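RRNA N-glycosidase (Bougainvillea spectabilis, PDB 3CTK) belongs to the ribosome-inactivating proteins of plants, a single-chain member that joins a mixed beta sheet to a largely helical body. Local coordinates at residues A[9-14]-A[179-184]; A[136-141]-A[153-158]; A[218-223]-A[228-233]. All coordinates share one frame; numbering follows the deposited sequence.

Overall arrangement
The chain opens with strand 3-7, and the loop that follows it, 9-14, meets residues 179-184 where helix 170-180 gives way to loop. Contact 1 thus closes a loop of 164 residues and ties the N-terminal edge of the mixed sheet to the helical body. Within that loop lies contact 2, where 136-141 on helix 132-142 meets 153-158 on helix 149-168. Its centre is about 16 Å from that of contact 1, and the two do not touch. Contact 3 comes later, in series with both: 218-223 and 228-233 form a beta hairpin whose centre is about 30 Å from that of contact 1. No two contacts cross along the chain.

Contact 1: A[9-14]-A[179-184]; sequences GEAYEY and RGLYGS
Leu181, in the loop that follows helix 170-180, shows how one leucine can join two distant loops: its O and CB lie against Ala11, its methyls against Tyr14. Its O sits 3.5 Å from Ala11 CB, and its own CB lies 3.9 Å from that same methyl. With CG beside the backbone N and anti to the carbonyl carbon (chi1 -64°), the branched end reaches on past Ala11 to Tyr14. Leu181 CD1 comes to 3.5 Å from Ala11 O, a carbonyl already taken as acceptor by Tyr14 N in the short 3-10 turn. The other methyl, CD2, meets Tyr14 CB at 3.6 Å, the two side chains crossing at about a right angle. The Tyr14 hydroxyl lies beyond this apolar patch, hydrogen-bonded to Met162 O. At Tyr182 the contact turns outward. Its OH stands 3.5 Å from Tyr12 CB, at the edge of the Tyr12 ring and near its plane, in contact without a hydrogen bond. Val132 of helix 132-142 backs both Ala11 and Leu181, while Val176 touches Leu181. In this part of the ribosome-inactivating protein fold, the loop between strand 3-7 and helix 14-25 packs on the loop that follows helix 170-180, with Tyr14 also touching Val176 and Val177 of that helix.

Contact 2: A[136-141]-A[153-158]; sequences EFSIEA and AKFFLI
The ring of Phe155 is the flat group of this contact, and two residues of helix 132-142 meet it from different directions. Ser138 OG lies in the ring plane, at the edge, 3.6 Å from Phe155 CD1. Ile139 arrives obliquely, its CG1 methylene 3.7 Å from Phe155 CE1. Tyr74 adds an edge-to-face stack to the same phenyl group, and Val60 and Val62 of strand 59-65 touch it too. The ring reaches the neighbouring helix because CG stands anti to the backbone N (chi1 164°).

Ser138 illustrates how a small polar residue can serve at a close helix crossing. OG is folded back between its own backbone N and carbonyl carbon (chi1 68°), where it hydrogen-bonds to Leu135 O within its own helix. The buried hydroxyl therefore has a polar partner although the side chains it meets across the contact are hydrocarbon. This is an antiparallel helical hairpin: helices 132-142 and 149-168 are joined by a short connection, and the axes of the two segments approach to 9.1 Å with their directions 151° apart. The backbones come nearest where Ser138 CA and Phe155 CA are 5.2 Å apart, a spacing consistent with the small side chain of Ser138.

One turn further along helix 149-168, Ile158 CD1 touches Ser138 CB at 4.0 Å. Ile158 also packs on Leu135, which extends the apolar seam toward the start of helix 132-142. On the other side of that helix, Glu140 forms a salt bridge with Lys58 and a hydrogen bond with Ser56, while Glu136 OE1 hydrogen-bonds to Thr55 OG1.

Contact 3: A[218-223]-A[228-233]; sequences ALQLIS and PWVVNK
Leu219 and Val231 exchange two backbone hydrogen bonds, N to O in each direction, as expected of an antiparallel hydrogen-bonded pair. The bond from Val231 N to Leu219 O (2.9 Å) is nearly straight at 171°. The pair Leu221 and Trp229 repeats the pattern with more bent bonds: Trp229 N reaches Leu221 O at 2.9 Å with an N-H...O angle of 156°, and the return bond from Leu221 N to Trp229 O has 142°. Between the two pairs comes the non-hydrogen-bonded pair of Gln220 and Val230, where Val230 CA makes a CA-H...O contact with Leu219 O.

Leu219, Leu221, Trp229 and Val231 share one face. Leu221 and the indole run alongside each other in the same direction, with Leu221 CB 3.6 Å from Trp229 CE3. Val231 CG2 sits over the centre of the indole, 3.6 Å above its plane, and also meets Leu221 CD1 at 4.0 Å; Val231 thus covers one face of the indole while Leu221 meets it obliquely at CE3. On the opposite face, with Val230, the bent chain of Gln220 brings NE2 to 3.4 Å from Val230 CG2.

At the turn, Ser223 OG hydrogen-bonds to Asp227 N. Farther out, Ile237 of helix 234-237 packs on Leu221, Trp229 and Val231, while helix 189-196 supplies Phe189 and Asn193 against Ile222, Asn193 also against Leu221, and Lys190 as cation-pi partner of Trp229.

Contact 1: A[9-14]-A[179-184]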
ATOM      1  N   GLY A   9     -14.692   0.060 -11.674  1.00  9.67           N
ATOM      2  CA  GLY A   9     -15.333  -0.009 -12.973  1.00 11.41           C
ATOM      3  C   GLY A   9     -14.712   1.017 -13.909  1.00 12.48           C
ATOM      4  O   GLY A   9     -15.078   1.109 -15.083  1.00 13.62           O
ATOM      5  N   GLU A  10     -13.766   1.790 -13.381  1.00 12.09           N
ATOM      6  CA  GLU A  10     -13.075   2.828 -14.147  1.00 12.26           C
ATOM      7  C   GLU A  10     -11.573   2.635 -13.974  1.00 12.37           C
ATOM      8  O   GLU A  10     -10.875   3.530 -13.498  1.00 12.85           O
ATOM      9  CB  GLU A  10     -13.453   4.218 -13.628  1.00 15.46           C
ATOM     10  CG  GLU A  10     -14.898   4.366 -13.189  1.00 19.69           C
ATOM     11  CD  GLU A  10     -15.224   5.776 -12.740  1.00 22.93           C
ATOM     12  OE1 GLU A  10     -14.369   6.405 -12.077  1.00 24.17           O
ATOM     13  OE2 GLU A  10     -16.338   6.257 -13.039  1.00 24.62           O
ATOM     14  N   ALA A  11     -11.079   1.465 -14.364  1.00 11.63           N
ATOM     15  CA  ALA A  11      -9.664   1.143 -14.214  1.00 12.65           C
ATOM     16  C   ALA A  11      -8.698   2.180 -14.784  1.00 12.45           C
ATOM     17  O   ALA A  11      -7.617   2.384 -14.238  1.00 10.79           O
ATOM     18  CB  ALA A  11      -9.378  -0.229 -14.826  1.00 12.36           C
ATOM     19  N   TYR A  12      -9.085   2.840 -15.871  1.00 12.47           N
ATOM     20  CA  TYR A  12      -8.216   3.831 -16.503  1.00 12.76           C
ATOM     21  C   TYR A  12      -7.902   5.049 -15.632  1.00 12.57           C
ATOM     22  O   TYR A  12      -7.003   5.826 -15.953  1.00 12.60           O
ATOM     23  CB  TYR A  12      -8.830   4.278 -17.830  1.00 15.44           C
ATOM     24  CG  TYR A  12     -10.232   4.801 -17.673  1.00 13.32           C
ATOM     25  CD1 TYR A  12     -10.466   6.129 -17.328  1.00 14.98           C
ATOM     26  CD2 TYR A  12     -11.327   3.947 -17.798  1.00 16.03           C
ATOM     27  CE1 TYR A  12     -11.751   6.596 -17.105  1.00 16.35           C
ATOM     28  CE2 TYR A  12     -12.618   4.403 -17.576  1.00 16.54           C
ATOM     29  CZ  TYR A  12     -12.821   5.727 -17.228  1.00 16.75           C
ATOM     30  OH  TYR A  12     -14.095   6.178 -16.991  1.00 19.99           O
ATOM     31  N   GLU A  13      -8.632   5.213 -14.532  1.00 11.18           N
ATOM     32  CA  GLU A  13      -8.407   6.335 -13.620  1.00 10.92           C
ATOM     33  C   GLU A  13      -7.302   6.026 -12.606  1.00  9.81           C
ATOM     34  O   GLU A  13      -6.894   6.894 -11.829  1.00  9.32           O
ATOM     35  CB  GLU A  13      -9.695   6.666 -12.862  1.00 13.03           C
ATOM     36  CG  GLU A  13     -10.744   7.373 -13.699  1.00 16.62           C
ATOM     37  CD  GLU A  13     -10.329   8.782 -14.077  1.00 21.57           C
ATOM     38  OE1 GLU A  13     -11.045   9.418 -14.882  1.00 22.86           O
ATOM     39  OE2 GLU A  13      -9.290   9.261 -13.566  1.00 20.26           O
ATOM     40  N   TYR A  14      -6.818   4.791 -12.628  1.00  8.57           N
ATOM     41  CA  TYR A  14      -5.785   4.349 -11.697  1.00  9.09           C
ATOM     42  C   TYR A  14      -4.571   5.275 -11.590  1.00  9.27           C
ATOM     43  O   TYR A  14      -4.174   5.657 -10.488  1.00  9.44           O
ATOM     44  CB  TYR A  14      -5.326   2.939 -12.068  1.00  8.95           C
ATOM     45  CG  TYR A  14      -4.307   2.350 -11.121  1.00  7.92           C
ATOM     46  CD1 TYR A  14      -4.674   1.922  -9.842  1.00  8.20           C
ATOM     47  CD2 TYR A  14      -2.980   2.193 -11.514  1.00  7.44           C
ATOM     48  CE1 TYR A  14      -3.734   1.342  -8.980  1.00  6.14           C
ATOM     49  CE2 TYR A  14      -2.041   1.621 -10.665  1.00  6.71           C
ATOM     50  CZ  TYR A  14      -2.423   1.195  -9.404  1.00  5.86           C
ATOM     51  OH  TYR A  14      -1.485   0.613  -8.586  1.00  7.90           O
ATOM     52  N   ARG A 179      -0.447  -4.499 -16.638  1.00 10.24           N
ATOM     53  CA  ARG A 179      -0.957  -5.857 -16.467  1.00  9.45           C
ATOM     54  C   ARG A 179      -2.189  -6.073 -15.583  1.00  9.52           C
ATOM     55  O   ARG A 179      -2.838  -7.112 -15.692  1.00 10.39           O
ATOM     56  CB  ARG A 179       0.150  -6.750 -15.902  1.00 11.17           C
ATOM     57  CG  ARG A 179       1.532  -6.573 -16.515  1.00 15.06           C
ATOM     58  CD  ARG A 179       2.552  -7.364 -15.701  1.00 18.17           C
ATOM     59  NE  ARG A 179       3.917  -7.225 -16.203  1.00 23.23           N
ATOM     60  CZ  ARG A 179       4.384  -7.831 -17.289  1.00 25.19           C
ATOM     61  NH1 ARG A 179       3.596  -8.631 -17.996  1.00 26.06           N
ATOM     62  NH2 ARG A 179       5.640  -7.636 -17.672  1.00 26.89           N
ATOM     63  N   GLY A 180      -2.506  -5.124 -14.709  1.00  8.21           N
ATOM     64  CA  GLY A 180      -3.634  -5.328 -13.810  1.00  7.54           C
ATOM     65  C   GLY A 180      -4.884  -4.476 -13.925  1.00  9.13           C
ATOM     66  O   GLY A 180      -5.754  -4.555 -13.061  1.00 10.85           O
ATOM     67  N   LEU A 181      -4.995  -3.663 -14.967  1.00  8.03           N
ATOM     68  CA  LEU A 181      -6.183  -2.837 -15.120  1.00  8.29           C
ATOM     69  C   LEU A 181      -7.189  -3.559 -16.005  1.00  8.59           C
ATOM     70  O   LEU A 181      -8.397  -3.484 -15.780  1.00  9.14           O
ATOM     71  CB  LEU A 181      -5.827  -1.475 -15.725  1.00  9.41           C
ATOM     72  CG  LEU A 181      -4.918  -0.571 -14.881  1.00 10.92           C
ATOM     73  CD1 LEU A 181      -4.766   0.772 -15.574  1.00 10.17           C
ATOM     74  CD2 LEU A 181      -5.511  -0.386 -13.482  1.00 10.56           C
ATOM     75  N   TYR A 182      -6.678  -4.276 -16.999  1.00  8.57           N
ATOM     76  CA  TYR A 182      -7.526  -5.016 -17.927  1.00  9.45           C
ATOM     77  C   TYR A 182      -7.157  -6.493 -17.946  1.00  9.26           C
ATOM     78  O   TYR A 182      -7.529  -7.228 -18.862  1.00  9.83           O
ATOM     79  CB  TYR A 182      -7.404  -4.421 -19.331  1.00 11.67           C
ATOM     80  CG  TYR A 182      -7.725  -2.944 -19.369  1.00 15.87           C
ATOM     81  CD1 TYR A 182      -6.711  -1.988 -19.352  1.00 16.55           C
ATOM     82  CD2 TYR A 182      -9.047  -2.503 -19.374  1.00 16.64           C
ATOM     83  CE1 TYR A 182      -7.006  -0.625 -19.338  1.00 19.71           C
ATOM     84  CE2 TYR A 182      -9.354  -1.147 -19.358  1.00 19.51           C
ATOM     85  CZ  TYR A 182      -8.329  -0.213 -19.340  1.00 20.88           C
ATOM     86  OH  TYR A 182      -8.633   1.132 -19.321  1.00 23.89           O
ATOM     87  N   GLY A 183      -6.425  -6.915 -16.922  1.00  7.61           N
ATOM     88  CA  GLY A 183      -6.016  -8.302 -16.809  1.00  6.85           C
ATOM     89  C   GLY A 183      -5.600  -8.613 -15.385  1.00  7.12           C
ATOM     90  O   GLY A 183      -5.835  -7.811 -14.478  1.00  7.94           O
ATOM     91  N   SER A 184      -4.989  -9.776 -15.186  1.00  7.36           N
ATOM     92  CA  SER A 184      -4.528 -10.193 -13.866  1.00  8.49           C
ATOM     93  C   SER A 184      -3.074 -10.632 -13.980  1.00  9.30           C
ATOM     94  O   SER A 184      -2.644 -11.090 -15.039  1.00 10.52           O
ATOM     95  CB  SER A 184      -5.367 -11.365 -13.348  1.00  8.71           C
ATOM     96  OG  SER A 184      -6.740 -11.024 -13.273  1.00 13.40           O
TER

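Contact 2: A[136-141]-A[153-158]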
ATOM      1  N   GLU A 136     -11.652  -6.720  -6.806  1.00  5.12           N
ATOM      2  CA  GLU A 136     -13.099  -6.702  -6.617  1.00  6.63           C
ATOM      3  C   GLU A 136     -13.596  -8.037  -6.072  1.00  6.58           C
ATOM      4  O   GLU A 136     -14.467  -8.073  -5.205  1.00  5.18           O
ATOM      5  CB  GLU A 136     -13.826  -6.365  -7.928  1.00  7.79           C
ATOM      6  CG  GLU A 136     -15.333  -6.599  -7.853  1.00  8.15           C
ATOM      7  CD  GLU A 136     -16.129  -5.685  -8.761  1.00 12.10           C
ATOM      8  OE1 GLU A 136     -17.348  -5.922  -8.919  1.00 11.77           O
ATOM      9  OE2 GLU A 136     -15.544  -4.726  -9.306  1.00  9.77           O
ATOM     10  N   PHE A 137     -13.038  -9.134  -6.574  1.00  6.59           N
ATOM     11  CA  PHE A 137     -13.437 -10.459  -6.110  1.00  7.60           C
ATOM     12  C   PHE A 137     -13.158 -10.618  -4.614  1.00  6.90           C
ATOM     13  O   PHE A 137     -13.978 -11.173  -3.877  1.00  6.47           O
ATOM     14  CB  PHE A 137     -12.684 -11.547  -6.878  1.00  9.39           C
ATOM     15  CG  PHE A 137     -13.118 -12.943  -6.526  1.00 13.03           C
ATOM     16  CD1 PHE A 137     -14.177 -13.545  -7.196  1.00 15.80           C
ATOM     17  CD2 PHE A 137     -12.489 -13.642  -5.502  1.00 14.54           C
ATOM     18  CE1 PHE A 137     -14.604 -14.828  -6.850  1.00 17.01           C
ATOM     19  CE2 PHE A 137     -12.910 -14.923  -5.147  1.00 17.87           C
ATOM     20  CZ  PHE A 137     -13.970 -15.515  -5.824  1.00 16.43           C
ATOM     21  N   SER A 138     -12.001 -10.138  -4.164  1.00  6.87           N
ATOM     22  CA  SER A 138     -11.645 -10.253  -2.753  1.00  7.00           C
ATOM     23  C   SER A 138     -12.561  -9.400  -1.879  1.00  7.51           C
ATOM     24  O   SER A 138     -12.853  -9.766  -0.740  1.00  6.26           O
ATOM     25  CB  SER A 138     -10.178  -9.863  -2.526  1.00  7.21           C
ATOM     26  OG  SER A 138      -9.961  -8.480  -2.746  1.00 11.11           O
ATOM     27  N   ILE A 139     -13.018  -8.267  -2.409  1.00  5.60           N
ATOM     28  CA  ILE A 139     -13.922  -7.400  -1.657  1.00  6.33           C
ATOM     29  C   ILE A 139     -15.285  -8.084  -1.551  1.00  6.76           C
ATOM     30  O   ILE A 139     -15.916  -8.086  -0.495  1.00  5.68           O
ATOM     31  CB  ILE A 139     -14.069  -6.019  -2.348  1.00  4.94           C
ATOM     32  CG1 ILE A 139     -12.729  -5.280  -2.295  1.00  5.33           C
ATOM     33  CG2 ILE A 139     -15.171  -5.198  -1.676  1.00  5.75           C
ATOM     34  CD1 ILE A 139     -12.718  -3.935  -3.002  1.00  8.26           C
ATOM     35  N   GLU A 140     -15.732  -8.677  -2.651  1.00  6.74           N
ATOM     36  CA  GLU A 140     -17.010  -9.383  -2.676  1.00  8.65           C
ATOM     37  C   GLU A 140     -17.025 -10.551  -1.697  1.00  8.06           C
ATOM     38  O   GLU A 140     -18.071 -10.912  -1.159  1.00  8.39           O
ATOM     39  CB  GLU A 140     -17.285  -9.917  -4.083  1.00 12.24           C
ATOM     40  CG  GLU A 140     -17.935  -8.919  -5.010  1.00 18.57           C
ATOM     41  CD  GLU A 140     -19.409  -8.754  -4.719  1.00 21.01           C
ATOM     42  OE1 GLU A 140     -20.061  -7.942  -5.402  1.00 25.39           O
ATOM     43  OE2 GLU A 140     -19.920  -9.440  -3.808  1.00 24.88           O
ATOM     44  N   ALA A 141     -15.860 -11.139  -1.467  1.00  7.17           N
ATOM     45  CA  ALA A 141     -15.757 -12.286  -0.575  1.00  8.58           C
ATOM     46  C   ALA A 141     -15.858 -11.955   0.913  1.00  8.80           C
ATOM     47  O   ALA A 141     -16.189 -12.829   1.714  1.00 10.18           O
ATOM     48  CB  ALA A 141     -14.456 -13.035  -0.849  1.00  8.46           C
ATOM     49  N   ALA A 153      -7.302 -11.732   4.919  1.00  3.18           N
ATOM     50  CA  ALA A 153      -5.863 -11.619   4.710  1.00  4.05           C
ATOM     51  C   ALA A 153      -5.578 -11.503   3.212  1.00  3.31           C
ATOM     52  O   ALA A 153      -4.681 -10.766   2.798  1.00  4.85           O
ATOM     53  CB  ALA A 153      -5.135 -12.835   5.297  1.00  3.28           C
ATOM     54  N   LYS A 154      -6.342 -12.225   2.395  1.00  3.61           N
ATOM     55  CA  LYS A 154      -6.151 -12.172   0.947  1.00  5.02           C
ATOM     56  C   LYS A 154      -6.462 -10.767   0.439  1.00  5.53           C
ATOM     57  O   LYS A 154      -5.753 -10.232  -0.410  1.00  4.86           O
ATOM     58  CB  LYS A 154      -7.051 -13.192   0.249  1.00  5.77           C
ATOM     59  CG  LYS A 154      -6.623 -14.638   0.476  1.00 10.47           C
ATOM     60  CD  LYS A 154      -7.574 -15.637  -0.174  1.00 15.37           C
ATOM     61  CE  LYS A 154      -7.563 -15.533  -1.691  1.00 20.58           C
ATOM     62  NZ  LYS A 154      -8.054 -14.213  -2.190  1.00 25.06           N
ATOM     63  N   PHE A 155      -7.528 -10.170   0.961  1.00  4.74           N
ATOM     64  CA  PHE A 155      -7.900  -8.816   0.567  1.00  4.39           C
ATOM     65  C   PHE A 155      -6.756  -7.850   0.894  1.00  4.35           C
ATOM     66  O   PHE A 155      -6.356  -7.040   0.054  1.00  3.33           O
ATOM     67  CB  PHE A 155      -9.168  -8.376   1.305  1.00  3.70           C
ATOM     68  CG  PHE A 155      -9.404  -6.894   1.268  1.00  3.72           C
ATOM     69  CD1 PHE A 155      -9.724  -6.253   0.073  1.00  4.43           C
ATOM     70  CD2 PHE A 155      -9.268  -6.129   2.424  1.00  5.97           C
ATOM     71  CE1 PHE A 155      -9.900  -4.874   0.031  1.00  4.14           C
ATOM     72  CE2 PHE A 155      -9.444  -4.743   2.390  1.00  5.94           C
ATOM     73  CZ  PHE A 155      -9.760  -4.116   1.193  1.00  5.67           C
ATOM     74  N   PHE A 156      -6.228  -7.935   2.113  1.00  4.01           N
ATOM     75  CA  PHE A 156      -5.136  -7.049   2.506  1.00  4.34           C
ATOM     76  C   PHE A 156      -3.923  -7.211   1.595  1.00  5.07           C
ATOM     77  O   PHE A 156      -3.331  -6.226   1.168  1.00  5.10           O
ATOM     78  CB  PHE A 156      -4.731  -7.289   3.968  1.00  4.35           C
ATOM     79  CG  PHE A 156      -5.603  -6.572   4.966  1.00  4.52           C
ATOM     80  CD1 PHE A 156      -6.332  -7.281   5.916  1.00  5.08           C
ATOM     81  CD2 PHE A 156      -5.693  -5.182   4.956  1.00  7.04           C
ATOM     82  CE1 PHE A 156      -7.136  -6.618   6.841  1.00  6.20           C
ATOM     83  CE2 PHE A 156      -6.494  -4.509   5.876  1.00  7.89           C
ATOM     84  CZ  PHE A 156      -7.218  -5.228   6.822  1.00  5.25           C
ATOM     85  N   LEU A 157      -3.556  -8.450   1.291  1.00  5.60           N
ATOM     86  CA  LEU A 157      -2.403  -8.689   0.426  1.00  4.64           C
ATOM     87  C   LEU A 157      -2.576  -8.017  -0.928  1.00  4.97           C
ATOM     88  O   LEU A 157      -1.638  -7.416  -1.457  1.00  4.74           O
ATOM     89  CB  LEU A 157      -2.178 -10.196   0.236  1.00  5.52           C
ATOM     90  CG  LEU A 157      -1.623 -10.921   1.466  1.00  5.84           C
ATOM     91  CD1 LEU A 157      -1.641 -12.428   1.255  1.00  7.17           C
ATOM     92  CD2 LEU A 157      -0.208 -10.430   1.730  1.00  7.01           C
ATOM     93  N   ILE A 158      -3.776  -8.112  -1.489  1.00  3.68           N
ATOM     94  CA  ILE A 158      -4.036  -7.512  -2.791  1.00  3.92           C
ATOM     95  C   ILE A 158      -4.075  -5.987  -2.733  1.00  4.81           C
ATOM     96  O   ILE A 158      -3.387  -5.315  -3.505  1.00  4.24           O
ATOM     97  CB  ILE A 158      -5.360  -8.047  -3.391  1.00  3.95           C
ATOM     98  CG1 ILE A 158      -5.248  -9.565  -3.592  1.00  2.42           C
ATOM     99  CG2 ILE A 158      -5.662  -7.344  -4.717  1.00  3.48           C
ATOM    100  CD1 ILE A 158      -6.541 -10.240  -4.023  1.00  5.25           C
TER

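Contact 3: A[218-223]-A[228-233]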
ATOM      1  N   ALA A 218      26.427   0.195  -1.558  1.00  6.89           N
ATOM      2  CA  ALA A 218      25.453   0.002  -2.624  1.00  7.87           C
ATOM      3  C   ALA A 218      24.227  -0.806  -2.198  1.00  8.07           C
ATOM      4  O   ALA A 218      24.292  -1.623  -1.283  1.00 10.61           O
ATOM      5  CB  ALA A 218      26.128  -0.679  -3.811  1.00  8.05           C
ATOM      6  N   LEU A 219      23.106  -0.565  -2.872  1.00  7.93           N
ATOM      7  CA  LEU A 219      21.875  -1.302  -2.597  1.00  7.95           C
ATOM      8  C   LEU A 219      21.940  -2.595  -3.400  1.00  9.67           C
ATOM      9  O   LEU A 219      22.211  -2.570  -4.600  1.00 10.30           O
ATOM     10  CB  LEU A 219      20.657  -0.499  -3.041  1.00  7.22           C
ATOM     11  CG  LEU A 219      20.305   0.742  -2.219  1.00  6.61           C
ATOM     12  CD1 LEU A 219      19.384   1.637  -3.036  1.00  8.22           C
ATOM     13  CD2 LEU A 219      19.641   0.326  -0.908  1.00  8.54           C
ATOM     14  N   GLN A 220      21.704  -3.721  -2.736  1.00  9.22           N
ATOM     15  CA  GLN A 220      21.737  -5.020  -3.400  1.00 10.65           C
ATOM     16  C   GLN A 220      20.296  -5.402  -3.712  1.00 10.86           C
ATOM     17  O   GLN A 220      19.617  -6.015  -2.889  1.00 13.35           O
ATOM     18  CB  GLN A 220      22.377  -6.060  -2.476  1.00 10.90           C
ATOM     19  CG  GLN A 220      23.654  -5.573  -1.802  1.00 13.46           C
ATOM     20  CD  GLN A 220      24.777  -5.304  -2.784  1.00 14.09           C
ATOM     21  OE1 GLN A 220      25.668  -4.491  -2.521  1.00 17.10           O
ATOM     22  NE2 GLN A 220      24.752  -5.994  -3.914  1.00 13.86           N
ATOM     23  N   LEU A 221      19.835  -5.033  -4.905  1.00 11.08           N
ATOM     24  CA  LEU A 221      18.464  -5.304  -5.317  1.00 10.13           C
ATOM     25  C   LEU A 221      18.338  -6.448  -6.324  1.00 11.74           C
ATOM     26  O   LEU A 221      19.321  -7.128  -6.629  1.00 10.38           O
ATOM     27  CB  LEU A 221      17.843  -4.015  -5.873  1.00 10.08           C
ATOM     28  CG  LEU A 221      17.926  -2.846  -4.875  1.00 10.94           C
ATOM     29  CD1 LEU A 221      17.321  -1.583  -5.478  1.00  9.40           C
ATOM     30  CD2 LEU A 221      17.197  -3.223  -3.590  1.00 10.63           C
ATOM     31  N   ILE A 222      17.123  -6.657  -6.829  1.00 11.76           N
ATOM     32  CA  ILE A 222      16.841  -7.736  -7.775  1.00 12.82           C
ATOM     33  C   ILE A 222      16.067  -7.256  -9.003  1.00 13.39           C
ATOM     34  O   ILE A 222      15.136  -6.457  -8.889  1.00 12.79           O
ATOM     35  CB  ILE A 222      16.032  -8.852  -7.074  1.00 13.06           C
ATOM     36  CG1 ILE A 222      16.822  -9.367  -5.867  1.00 14.93           C
ATOM     37  CG2 ILE A 222      15.727  -9.984  -8.053  1.00 14.19           C
ATOM     38  CD1 ILE A 222      16.046 -10.302  -4.961  1.00 16.68           C
ATOM     39  N   SER A 223      16.453  -7.758 -10.176  1.00 13.01           N
ATOM     40  CA  SER A 223      15.810  -7.384 -11.436  1.00 12.32           C
ATOM     41  C   SER A 223      14.533  -8.182 -11.680  1.00 12.89           C
ATOM     42  O   SER A 223      14.247  -9.150 -10.974  1.00 13.10           O
ATOM     43  CB  SER A 223      16.765  -7.624 -12.607  1.00 13.56           C
ATOM     44  OG  SER A 223      16.833  -9.008 -12.908  1.00 13.74           O
ATOM     45  N   PRO A 228      20.799 -10.344 -10.002  1.00 18.79           N
ATOM     46  CA  PRO A 228      21.313  -9.303  -9.109  1.00 18.26           C
ATOM     47  C   PRO A 228      21.292  -7.935  -9.783  1.00 17.77           C
ATOM     48  O   PRO A 228      21.657  -7.803 -10.951  1.00 17.91           O
ATOM     49  CB  PRO A 228      22.738  -9.773  -8.819  1.00 19.80           C
ATOM     50  CG  PRO A 228      22.622 -11.257  -8.894  1.00 19.60           C
ATOM     51  CD  PRO A 228      21.765 -11.451 -10.123  1.00 19.65           C
ATOM     52  N   TRP A 229      20.853  -6.922  -9.045  1.00 17.11           N
ATOM     53  CA  TRP A 229      20.800  -5.556  -9.555  1.00 16.08           C
ATOM     54  C   TRP A 229      21.441  -4.661  -8.500  1.00 15.32           C
ATOM     55  O   TRP A 229      20.792  -4.264  -7.532  1.00 15.45           O
ATOM     56  CB  TRP A 229      19.344  -5.142  -9.815  1.00 17.03           C
ATOM     57  CG  TRP A 229      19.168  -3.721 -10.294  1.00 18.66           C
ATOM     58  CD1 TRP A 229      19.984  -3.032 -11.147  1.00 20.37           C
ATOM     59  CD2 TRP A 229      18.085  -2.835  -9.975  1.00 18.65           C
ATOM     60  NE1 TRP A 229      19.478  -1.772 -11.379  1.00 21.63           N
ATOM     61  CE2 TRP A 229      18.313  -1.626 -10.673  1.00 19.47           C
ATOM     62  CE3 TRP A 229      16.942  -2.947  -9.170  1.00 18.67           C
ATOM     63  CZ2 TRP A 229      17.440  -0.535 -10.587  1.00 20.73           C
ATOM     64  CZ3 TRP A 229      16.073  -1.862  -9.085  1.00 19.49           C
ATOM     65  CH2 TRP A 229      16.330  -0.671  -9.792  1.00 19.08           C
ATOM     66  N   VAL A 230      22.726  -4.366  -8.682  1.00 13.67           N
ATOM     67  CA  VAL A 230      23.469  -3.534  -7.739  1.00 12.35           C
ATOM     68  C   VAL A 230      23.353  -2.055  -8.083  1.00 11.79           C
ATOM     69  O   VAL A 230      23.774  -1.611  -9.152  1.00 12.11           O
ATOM     70  CB  VAL A 230      24.954  -3.942  -7.699  1.00 14.15           C
ATOM     71  CG1 VAL A 230      25.727  -3.033  -6.757  1.00 14.16           C
ATOM     72  CG2 VAL A 230      25.068  -5.389  -7.245  1.00 15.57           C
ATOM     73  N   VAL A 231      22.781  -1.296  -7.155  1.00  9.05           N
ATOM     74  CA  VAL A 231      22.565   0.131  -7.343  1.00  9.17           C
ATOM     75  C   VAL A 231      23.524   0.989  -6.526  1.00  8.82           C
ATOM     76  O   VAL A 231      23.524   0.928  -5.298  1.00  8.96           O
ATOM     77  CB  VAL A 231      21.110   0.499  -6.964  1.00  7.94           C
ATOM     78  CG1 VAL A 231      20.907   2.007  -7.031  1.00  8.87           C
ATOM     79  CG2 VAL A 231      20.144  -0.217  -7.898  1.00  7.55           C
ATOM     80  N   ASN A 232      24.338   1.790  -7.214  1.00  8.15           N
ATOM     81  CA  ASN A 232      25.280   2.674  -6.537  1.00  7.91           C
ATOM     82  C   ASN A 232      25.123   4.118  -7.007  1.00  8.05           C
ATOM     83  O   ASN A 232      25.975   4.967  -6.744  1.00  7.96           O
ATOM     84  CB  ASN A 232      26.729   2.207  -6.749  1.00  9.45           C
ATOM     85  CG  ASN A 232      27.092   2.035  -8.213  1.00 10.55           C
ATOM     86  OD1 ASN A 232      26.530   2.685  -9.094  1.00  9.39           O
ATOM     87  ND2 ASN A 232      28.061   1.167  -8.476  1.00 14.17           N
ATOM     88  N   LYS A 233      24.020   4.390  -7.697  1.00  9.60           N
ATOM     89  CA  LYS A 233      23.729   5.727  -8.205  1.00 11.14           C
ATOM     90  C   LYS A 233      22.241   6.045  -8.117  1.00  9.55           C
ATOM     91  O   LYS A 233      21.401   5.231  -8.488  1.00  8.41           O
ATOM     92  CB  LYS A 233      24.201   5.853  -9.653  1.00 13.77           C
ATOM     93  CG  LYS A 233      25.639   6.321  -9.786  1.00 20.98           C
ATOM     94  CD  LYS A 233      26.198   6.107 -11.189  1.00 25.55           C
ATOM     95  CE  LYS A 233      25.186   6.419 -12.286  1.00 29.05           C
ATOM     96  NZ  LYS A 233      24.185   5.319 -12.454  1.00 31.93           N
TER